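Local coordinates for protein cellulase (Bacteroides salanitronis, PDB 6WQY) that probably hydrolyses internal beta-1,4 links of cellulose and related polysaccharides as a broad-specificity endoglucanase, through its family 5 catalytic domain, at residues 191-196 with 222-227. Numbering follows the deposited sequence.
Sequences RQYAVL and PGYVTN
Tyr224 is met by Gln192 at its hydroxyl and by Tyr193 over a ring face, an example of a ring fixed both by a hydrogen bond and by an aromatic edge. Its OH donates to Gln192 OE1 over 2.6 Å, approaching almost in line with the amide C=O (164°). OE1 sits at the edge of the ring, near its plane, and the amide and ring planes are only 23° apart. With CG anti to the carbonyl carbon and the chain extended beyond it, Gln192 reaches from the start of helix 191-209 to the phenol.

Tyr193, one residue further along that helix, meets the same ring in a T-shaped stack: its CD1–CE1 edge points into a face of Tyr224, with CE1 3.7 Å from Tyr224 CG. The planes stand at 88°, and the centroids are 5.3 Å apart. One turn after Gln192, Leu196 holds its CG anti to the backbone N, which carries CD2 against the loop backbone, 3.5 Å from Tyr224 N and 3.6 Å from Gly223 C. The helix thus packs against the loop after the fifth strand of the TIM barrel, strand 219-222.

The polar groups have further partners: Tyr224 OH is also bonded to the backbone N of Asp177, whose carboxylate takes Gln192 NE2, while Tyr193 OH is bonded to Asn185. A phenylalanine in place of Tyr224 would probably leave Gln192 OE1 and the backbone N-H of Asp177 without their shared buried partner, with the glutamine amide held only at its NE2 end. As the hydroxyl donates to Gln192 and faces a backbone N-H, its hydrogen-bonding direction is set; together with the Tyr193 edge, this is likely to restrain both the position and the tilt of the ring.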
loop_
_atom_site.group_PDB
_atom_site.type_symbol
_atom_site.label_atom_id
_atom_site.label_comp_id
_atom_site.label_asym_id
_atom_site.label_seq_id
_atom_site.Cartn_x
_atom_site.Cartn_y
_atom_site.Cartn_z
ATOM N N ARG A 191 17.397 -10.770 13.597
ATOM C CA ARG A 191 18.018 -9.458 13.442
ATOM C C ARG A 191 17.341 -8.635 12.352
ATOM O O ARG A 191 17.061 -7.449 12.552
ATOM C CB ARG A 191 19.512 -9.590 13.170
ATOM C CG ARG A 191 20.224 -8.259 13.078
ATOM C CD ARG A 191 20.062 -7.403 14.328
ATOM N NE ARG A 191 20.735 -6.119 14.181
ATOM C CZ ARG A 191 20.327 -4.995 14.745
ATOM N NH1 ARG A 191 19.240 -4.967 15.516
ATOM N NH2 ARG A 191 20.997 -3.868 14.520
ATOM N N GLN A 192 17.120 -9.214 11.174
ATOM C CA GLN A 192 16.470 -8.437 10.131
ATOM C C GLN A 192 15.104 -7.934 10.593
ATOM O O GLN A 192 14.742 -6.781 10.311
ATOM C CB GLN A 192 16.330 -9.236 8.846
ATOM C CG GLN A 192 17.622 -9.415 8.084
ATOM C CD GLN A 192 17.395 -10.152 6.780
ATOM O OE1 GLN A 192 16.256 -10.198 6.286
ATOM N NE2 GLN A 192 18.419 -10.729 6.210
ATOM N N TYR A 193 14.308 -8.770 11.281
ATOM C CA TYR A 193 13.014 -8.282 11.753
ATOM C C TYR A 193 13.192 -7.105 12.704
ATOM O O TYR A 193 12.417 -6.128 12.667
ATOM C CB TYR A 193 12.226 -9.386 12.460
ATOM C CG TYR A 193 11.922 -10.591 11.604
ATOM C CD1 TYR A 193 11.507 -10.466 10.296
ATOM C CD2 TYR A 193 12.074 -11.873 12.112
ATOM C CE1 TYR A 193 11.252 -11.580 9.516
ATOM C CE2 TYR A 193 11.823 -12.995 11.350
ATOM C CZ TYR A 193 11.406 -12.843 10.041
ATOM O OH TYR A 193 11.159 -13.921 9.224
ATOM N N ALA A 194 14.201 -7.183 13.569
ATOM C CA ALA A 194 14.449 -6.116 14.524
ATOM C C ALA A 194 14.878 -4.840 13.816
ATOM O O ALA A 194 14.456 -3.744 14.192
ATOM C CB ALA A 194 15.511 -6.543 15.538
ATOM N N VAL A 195 15.724 -4.961 12.793
ATOM C CA VAL A 195 16.157 -3.783 12.048
ATOM C C VAL A 195 14.976 -3.088 11.386
ATOM O O VAL A 195 14.865 -1.856 11.444
ATOM C CB VAL A 195 17.250 -4.164 11.035
ATOM C CG1 VAL A 195 17.526 -3.010 10.088
ATOM C CG2 VAL A 195 18.517 -4.578 11.761
ATOM N N LEU A 196 14.075 -3.846 10.759
ATOM C CA LEU A 196 12.909 -3.217 10.148
ATOM C C LEU A 196 12.076 -2.493 11.203
ATOM O O LEU A 196 11.592 -1.372 10.979
ATOM C CB LEU A 196 12.080 -4.255 9.397
ATOM C CG LEU A 196 10.815 -3.709 8.749
ATOM C CD1 LEU A 196 11.062 -2.542 7.806
ATOM C CD2 LEU A 196 10.095 -4.829 7.991
ATOM N N PRO A 222 5.061 -1.011 7.862
ATOM C CA PRO A 222 4.910 -2.399 7.427
ATOM C C PRO A 222 5.696 -3.402 8.254
ATOM O O PRO A 222 6.671 -3.079 8.939
ATOM C CB PRO A 222 5.462 -2.362 5.995
ATOM C CG PRO A 222 6.598 -1.364 6.096
ATOM C CD PRO A 222 6.053 -0.287 7.040
ATOM N N GLY A 223 5.282 -4.665 8.133
ATOM C CA GLY A 223 6.086 -5.791 8.537
ATOM C C GLY A 223 6.904 -6.323 7.377
ATOM O O GLY A 223 6.855 -5.827 6.248
ATOM N N TYR A 224 7.665 -7.375 7.666
ATOM C CA TYR A 224 8.628 -7.898 6.708
ATOM C C TYR A 224 7.932 -8.393 5.450
ATOM O O TYR A 224 6.968 -9.167 5.525
ATOM C CB TYR A 224 9.460 -9.003 7.369
ATOM C CG TYR A 224 10.736 -9.330 6.624
ATOM C CD1 TYR A 224 10.758 -10.240 5.587
ATOM C CD2 TYR A 224 11.945 -8.741 6.992
ATOM C CE1 TYR A 224 11.921 -10.543 4.917
ATOM C CE2 TYR A 224 13.118 -9.053 6.335
ATOM C CZ TYR A 224 13.113 -9.970 5.315
ATOM O OH TYR A 224 14.263 -10.314 4.638
ATOM N N VAL A 225 8.418 -7.899 4.304
ATOM C CA VAL A 225 7.912 -8.165 2.955
ATOM C C VAL A 225 6.397 -8.039 2.860
ATOM O O VAL A 225 5.775 -8.613 1.967
ATOM C CB VAL A 225 8.523 -9.456 2.348
ATOM C CG1 VAL A 225 7.869 -10.734 2.863
ATOM C CG2 VAL A 225 8.517 -9.409 0.821
ATOM N N THR A 226 5.802 -7.202 3.712
ATOM C CA THR A 226 4.348 -7.010 3.806
ATOM C C THR A 226 3.584 -8.332 3.900
ATOM O O THR A 226 2.419 -8.423 3.489
ATOM C CB THR A 226 3.775 -6.083 2.727
ATOM O OG1 THR A 226 4.011 -6.598 1.412
ATOM C CG2 THR A 226 4.357 -4.699 2.831
ATOM N N ASN A 227 4.204 -9.343 4.482
ATOM C CA ASN A 227 3.595 -10.665 4.586
ATOM C C ASN A 227 2.814 -10.787 5.889
ATOM O O ASN A 227 3.332 -10.477 6.958
ATOM C CB ASN A 227 4.699 -11.715 4.547
ATOM C CG ASN A 227 4.163 -13.106 4.716
ATOM O OD1 ASN A 227 4.137 -13.657 5.825
ATOM N ND2 ASN A 227 3.703 -13.694 3.630
#